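Beta 1-3 glucanase (Clostridium beijerinckii NCIMB 8052, PDB 5H4E) probably hydrolyses beta-1,3-glucans, acting through a glycoside hydrolase family 64 domain. Local coordinates at residues D227-I230 against N231-S235; G253-G257 against N258-F262. One frame throughout, in Å; residues are numbered along the deposited sequence.

Contact 1: D227-I230 against N231-S235; sequences DSYI and NDVYS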
ATOM      1  N   ASP A 227       2.645   5.721  22.109  1.00 22.01           N
ATOM      2  CA  ASP A 227       1.774   6.402  23.072  1.00 22.76           C
ATOM      3  C   ASP A 227       2.404   7.607  23.784  1.00 21.84           C
ATOM      4  O   ASP A 227       1.793   8.672  23.857  1.00 24.45           O
ATOM      5  CB  ASP A 227       1.289   5.409  24.128  1.00 21.75           C
ATOM      6  CG  ASP A 227       0.217   4.473  23.601  1.00 28.57           C
ATOM      7  OD1 ASP A 227       0.134   4.292  22.367  1.00 25.24           O
ATOM      8  OD2 ASP A 227      -0.550   3.939  24.427  1.00 28.03           O
ATOM      9  N   SER A 228       3.596   7.428  24.332  1.00 21.00           N
ATOM     10  CA  SER A 228       4.228   8.518  25.070  1.00 21.46           C
ATOM     11  C   SER A 228       4.510   9.712  24.154  1.00 23.36           C
ATOM     12  O   SER A 228       4.335  10.868  24.558  1.00 22.50           O
ATOM     13  CB  SER A 228       5.514   8.056  25.734  1.00 27.89           C
ATOM     14  OG  SER A 228       6.152   9.175  26.343  1.00 34.24           O
ATOM     15  N   TYR A 229       4.920   9.425  22.918  1.00 20.36           N
ATOM     16  CA  TYR A 229       5.234  10.477  21.943  1.00 20.36           C
ATOM     17  C   TYR A 229       3.957  11.201  21.583  1.00 21.24           C
ATOM     18  O   TYR A 229       3.919  12.432  21.565  1.00 19.87           O
ATOM     19  CB  TYR A 229       5.919   9.876  20.703  1.00 17.79           C
ATOM     20  CG  TYR A 229       6.259  10.833  19.559  1.00 17.93           C
ATOM     21  CD1 TYR A 229       6.904  12.049  19.791  1.00 16.37           C
ATOM     22  CD2 TYR A 229       5.962  10.493  18.239  1.00 18.26           C
ATOM     23  CE1 TYR A 229       7.229  12.904  18.740  1.00 17.15           C
ATOM     24  CE2 TYR A 229       6.286  11.345  17.181  1.00 17.01           C
ATOM     25  CZ  TYR A 229       6.923  12.550  17.443  1.00 18.54           C
ATOM     26  OH  TYR A 229       7.245  13.414  16.409  1.00 19.33           O
ATOM     27  N   ILE A 230       2.893  10.441  21.324  1.00 19.77           N
ATOM     28  CA  ILE A 230       1.589  11.035  21.048  1.00 22.11           C
ATOM     29  C   ILE A 230       1.159  11.953  22.191  1.00 22.25           C
ATOM     30  O   ILE A 230       0.722  13.079  21.957  1.00 24.19           O
ATOM     31  CB  ILE A 230       0.514   9.938  20.814  1.00 24.90           C
ATOM     32  CG1 ILE A 230       0.730   9.277  19.451  1.00 20.07           C
ATOM     33  CG2 ILE A 230      -0.879  10.530  20.857  1.00 25.53           C
ATOM     34  CD1 ILE A 230       0.089   7.923  19.342  1.00 17.82           C
ATOM     35  N   ASN A 231       1.307  11.464  23.418  1.00 22.58           N
ATOM     36  CA  ASN A 231       0.987  12.240  24.614  1.00 23.68           C
ATOM     37  C   ASN A 231       1.786  13.541  24.683  1.00 24.65           C
ATOM     38  O   ASN A 231       1.205  14.605  24.919  1.00 24.28           O
ATOM     39  CB  ASN A 231       1.229  11.408  25.881  1.00 22.54           C
ATOM     40  CG  ASN A 231       0.157  10.337  26.095  1.00 27.24           C
ATOM     41  OD1 ASN A 231      -0.980  10.504  25.676  1.00 26.71           O
ATOM     42  ND2 ASN A 231       0.524   9.243  26.762  1.00 35.42           N
ATOM     43  N   ASP A 232       3.101  13.452  24.462  1.00 20.69           N
ATOM     44  CA  ASP A 232       3.973  14.633  24.515  1.00 21.56           C
ATOM     45  C   ASP A 232       3.532  15.661  23.495  1.00 22.89           C
ATOM     46  O   ASP A 232       3.447  16.858  23.793  1.00 22.15           O
ATOM     47  CB  ASP A 232       5.441  14.265  24.252  1.00 22.78           C
ATOM     48  CG  ASP A 232       6.066  13.498  25.388  1.00 23.89           C
ATOM     49  OD1 ASP A 232       5.505  13.527  26.501  1.00 25.10           O
ATOM     50  OD2 ASP A 232       7.128  12.881  25.170  1.00 23.15           O
ATOM     51  N   VAL A 233       3.258  15.180  22.283  1.00 19.00           N
ATOM     52  CA  VAL A 233       2.889  16.044  21.171  1.00 18.75           C
ATOM     53  C   VAL A 233       1.550  16.738  21.410  1.00 21.66           C
ATOM     54  O   VAL A 233       1.424  17.953  21.206  1.00 21.76           O
ATOM     55  CB  VAL A 233       2.849  15.244  19.833  1.00 20.23           C
ATOM     56  CG1 VAL A 233       2.122  16.032  18.744  1.00 17.01           C
ATOM     57  CG2 VAL A 233       4.265  14.893  19.397  1.00 17.54           C
ATOM     58  N   TYR A 234       0.544  15.989  21.852  1.00 19.63           N
ATOM     59  CA  TYR A 234      -0.735  16.631  22.180  1.00 22.58           C
ATOM     60  C   TYR A 234      -0.637  17.617  23.365  1.00 24.34           C
ATOM     61  O   TYR A 234      -1.307  18.653  23.378  1.00 23.86           O
ATOM     62  CB  TYR A 234      -1.798  15.571  22.452  1.00 24.88           C
ATOM     63  CG  TYR A 234      -2.580  15.226  21.215  1.00 22.49           C
ATOM     64  CD1 TYR A 234      -1.936  14.788  20.056  1.00 28.54           C
ATOM     65  CD2 TYR A 234      -3.963  15.360  21.186  1.00 25.30           C
ATOM     66  CE1 TYR A 234      -2.666  14.470  18.903  1.00 24.43           C
ATOM     67  CE2 TYR A 234      -4.693  15.049  20.046  1.00 26.60           C
ATOM     68  CZ  TYR A 234      -4.044  14.606  18.913  1.00 27.63           C
ATOM     69  OH  TYR A 234      -4.783  14.303  17.793  1.00 23.02           O
ATOM     70  N   SER A 235       0.215  17.302  24.334  1.00 22.04           N
ATOM     71  CA  SER A 235       0.440  18.178  25.484  1.00 25.58           C
ATOM     72  C   SER A 235       1.132  19.467  25.038  1.00 25.24           C
ATOM     73  O   SER A 235       0.738  20.578  25.423  1.00 24.66           O
ATOM     74  CB  SER A 235       1.270  17.446  26.543  1.00 25.99           C
ATOM     75  OG  SER A 235       1.585  18.277  27.652  1.00 34.18           O
TER

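Contact 2: G253-G257 against N258-F262; sequences GHVVG and NDFVF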
ATOM      1  N   GLY A 253      -2.632  24.696  13.710  1.00 23.44           N
ATOM      2  CA  GLY A 253      -3.451  23.930  14.623  1.00 23.58           C
ATOM      3  C   GLY A 253      -3.009  23.998  16.065  1.00 24.53           C
ATOM      4  O   GLY A 253      -1.869  24.371  16.359  1.00 23.12           O
ATOM      5  N   HIS A 254      -3.925  23.641  16.962  1.00 22.41           N
ATOM      6  CA  HIS A 254      -3.637  23.545  18.386  1.00 22.92           C
ATOM      7  C   HIS A 254      -4.591  22.546  19.017  1.00 27.27           C
ATOM      8  O   HIS A 254      -5.676  22.297  18.496  1.00 26.72           O
ATOM      9  CB  HIS A 254      -3.733  24.918  19.082  1.00 28.65           C
ATOM     10  CG  HIS A 254      -5.079  25.573  18.972  1.00 27.60           C
ATOM     11  ND1 HIS A 254      -5.935  25.351  17.918  1.00 32.47           N
ATOM     12  CD2 HIS A 254      -5.699  26.471  19.774  1.00 30.24           C
ATOM     13  CE1 HIS A 254      -7.033  26.068  18.082  1.00 28.96           C
ATOM     14  NE2 HIS A 254      -6.911  26.761  19.198  1.00 26.10           N
ATOM     15  N   VAL A 255      -4.178  21.955  20.129  1.00 22.75           N
ATOM     16  CA  VAL A 255      -5.005  20.961  20.795  1.00 21.74           C
ATOM     17  C   VAL A 255      -5.936  21.676  21.761  1.00 27.28           C
ATOM     18  O   VAL A 255      -5.485  22.424  22.636  1.00 25.83           O
ATOM     19  CB  VAL A 255      -4.153  19.917  21.530  1.00 25.16           C
ATOM     20  CG1 VAL A 255      -5.016  19.005  22.401  1.00 23.43           C
ATOM     21  CG2 VAL A 255      -3.317  19.108  20.527  1.00 22.84           C
ATOM     22  N   VAL A 256      -7.237  21.478  21.567  1.00 25.85           N
ATOM     23  CA  VAL A 256      -8.260  22.012  22.454  1.00 28.51           C
ATOM     24  C   VAL A 256      -9.022  20.836  23.022  1.00 29.16           C
ATOM     25  O   VAL A 256      -9.748  20.157  22.298  1.00 31.16           O
ATOM     26  CB  VAL A 256      -9.237  22.954  21.734  1.00 26.43           C
ATOM     27  CG1 VAL A 256     -10.186  23.587  22.748  1.00 28.48           C
ATOM     28  CG2 VAL A 256      -8.483  24.015  20.964  1.00 28.67           C
ATOM     29  N   GLY A 257      -8.833  20.571  24.307  1.00 27.78           N
ATOM     30  CA  GLY A 257      -9.341  19.351  24.899  1.00 30.29           C
ATOM     31  C   GLY A 257      -8.623  18.155  24.304  1.00 35.18           C
ATOM     32  O   GLY A 257      -7.413  18.003  24.478  1.00 35.10           O
ATOM     33  N   ASN A 258      -9.364  17.309  23.592  1.00 34.68           N
ATOM     34  CA  ASN A 258      -8.783  16.117  22.977  1.00 31.08           C
ATOM     35  C   ASN A 258      -8.739  16.220  21.458  1.00 30.56           C
ATOM     36  O   ASN A 258      -8.290  15.294  20.778  1.00 31.41           O
ATOM     37  CB  ASN A 258      -9.570  14.867  23.385  1.00 37.26           C
ATOM     38  CG  ASN A 258      -8.700  13.829  24.070  1.00 42.69           C
ATOM     39  OD1 ASN A 258      -7.699  14.162  24.715  1.00 44.49           O
ATOM     40  ND2 ASN A 258      -9.065  12.562  23.919  1.00 45.75           N
ATOM     41  N   ASP A 259      -9.227  17.340  20.936  1.00 28.39           N
ATOM     42  CA  ASP A 259      -9.242  17.597  19.504  1.00 26.00           C
ATOM     43  C   ASP A 259      -8.028  18.387  19.052  1.00 28.99           C
ATOM     44  O   ASP A 259      -7.517  19.221  19.800  1.00 27.31           O
ATOM     45  CB  ASP A 259     -10.493  18.378  19.098  1.00 29.06           C
ATOM     46  CG  ASP A 259     -11.770  17.630  19.388  1.00 30.81           C
ATOM     47  OD1 ASP A 259     -11.751  16.381  19.365  1.00 30.97           O
ATOM     48  OD2 ASP A 259     -12.792  18.300  19.625  1.00 33.15           O
ATOM     49  N   PHE A 260      -7.604  18.142  17.815  1.00 26.25           N
ATOM     50  CA  PHE A 260      -6.573  18.939  17.170  1.00 23.37           C
ATOM     51  C   PHE A 260      -7.291  19.822  16.173  1.00 24.52           C
ATOM     52  O   PHE A 260      -7.786  19.331  15.160  1.00 25.87           O
ATOM     53  CB  PHE A 260      -5.526  18.067  16.453  1.00 23.52           C
ATOM     54  CG  PHE A 260      -4.104  18.563  16.605  1.00 24.55           C
ATOM     55  CD1 PHE A 260      -3.109  17.732  17.099  1.00 23.80           C
ATOM     56  CD2 PHE A 260      -3.794  19.888  16.343  1.00 24.36           C
ATOM     57  CE1 PHE A 260      -1.808  18.196  17.234  1.00 26.23           C
ATOM     58  CE2 PHE A 260      -2.501  20.369  16.498  1.00 25.31           C
ATOM     59  CZ  PHE A 260      -1.508  19.527  16.946  1.00 21.70           C
ATOM     60  N   VAL A 261      -7.363  21.119  16.462  1.00 23.99           N
ATOM     61  CA  VAL A 261      -8.157  22.054  15.663  1.00 23.55           C
ATOM     62  C   VAL A 261      -7.312  22.999  14.808  1.00 25.31           C
ATOM     63  O   VAL A 261      -6.408  23.676  15.307  1.00 24.80           O
ATOM     64  CB  VAL A 261      -9.073  22.903  16.577  1.00 24.34           C
ATOM     65  CG1 VAL A 261     -10.243  23.456  15.785  1.00 24.96           C
ATOM     66  CG2 VAL A 261      -9.548  22.065  17.760  1.00 26.80           C
ATOM     67  N   PHE A 262      -7.623  23.053  13.518  1.00 19.21           N
ATOM     68  CA  PHE A 262      -6.851  23.842  12.574  1.00 23.19           C
ATOM     69  C   PHE A 262      -7.672  24.928  11.892  1.00 24.79           C
ATOM     70  O   PHE A 262      -8.901  24.853  11.791  1.00 25.47           O
ATOM     71  CB  PHE A 262      -6.234  22.947  11.483  1.00 25.41           C
ATOM     72  CG  PHE A 262      -5.173  21.995  11.986  1.00 21.94           C
ATOM     73  CD1 PHE A 262      -5.524  20.863  12.706  1.00 25.65           C
ATOM     74  CD2 PHE A 262      -3.827  22.221  11.707  1.00 24.51           C
ATOM     75  CE1 PHE A 262      -4.563  19.981  13.150  1.00 21.93           C
ATOM     76  CE2 PHE A 262      -2.855  21.344  12.157  1.00 24.79           C
ATOM     77  CZ  PHE A 262      -3.219  20.227  12.882  1.00 21.18           C
TER

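Contact 1: D227-I230 against N231-S235
Tyr229 and Val233, one helical turn apart, meet through the face of the tyrosine ring. Val233 CB lies 3.5 Å from Tyr229 O, and from there the two methyls part. CG2, set beside its own backbone N and anti to the carbonyl carbon, leans back down the helix over the ring, where it comes 3.6 Å from Tyr229 CE1. It sits 28° off the ring normal, a CH-pi contact with the methyl displaced from the centroid. The ring itself reaches this place because CG is anti to the Tyr229 backbone N (chi1 177°). Its hydroxyl is tied to the backbone N of Met312, and the ring also stacks with His310. All this rides on an alpha helix, residues 227-236, whose i to i+4 bonds are regular: Val233 N to Tyr229 O is 2.9 Å and Tyr234 N to Ile230 O is 2.9 Å, the latter nearly straight at 172°. Ile230 and Val233 both touch Phe307 of helix 294-309, which marks this side of the helix as its inner one. Ile230 CG2 meets Tyr234 CD1 only loosely, at 4.5 Å. On the solvent side, Asp232 folds its carboxylate back toward the preceding turn, leaving OD2 4.0 Å from Ser228 OG, while Asn231 sends OD1 to Lys276.

Contact 2: G253-G257 against N258-F262
A beta hairpin with a two-residue loop joins strand 253-256 to strand 259-262 through a type II' turn, with Gly257 and Asn258 at its corners. Gly257 has positive phi (66°), which favours glycine at this first corner. Two backbone hydrogen bonds link the first and last residues of the turn: Val256 N gives to Asp259 O at 2.9 Å, and Asp259 N returns to Val256 O at 3.2 Å, arriving well above the carbonyl plane. Farther along, Val261 N binds His254 O. On the face with Val255 and Phe260, Val255 CG2 stands over the phenyl ring, 3.8 Å from the centroid of Phe260. Gly253 lies against Phe262 in the same manner, its CA over the ring face, 3.6 Å from the ring centroid. The other face carries His254, Val256 and Val261; there Val256 CG2 touches Val261 CG2 at 3.9 Å and also lies over one face of the imidazole. With chi1 at 59°, the imidazole turns back to its neighbouring strand, and Val261 O takes two bonds from one residue: His254 N at 3.0 Å and, from the opposite face of the carbonyl plane, His254 ND1 at 3.1 Å, with the oxygen in the imidazole plane.

Contact 1 precedes contact 2 along the chain, and their centres lie 13 Å apart, with the end of the helix packed against the turn end of the hairpin. Tyr234 makes the join. Its ring meets Phe260 edge-to-face, with Tyr234 CZ 3.7 Å from Phe260 CD1, while its CE2 lies 3.7 Å from Asn258 O beside the turn. Its backbone O also touches Val255 CG2 at 3.5 Å, so one methyl serves both the hairpin and the helix. The tyrosine hydroxyl bonds to Gly275 O, beyond strand 271-273, and Met312 touches both Val233 and Phe260. The two contacts thus share one hydrophobic seam between helix 227-236 and the four-stranded antiparallel sheet.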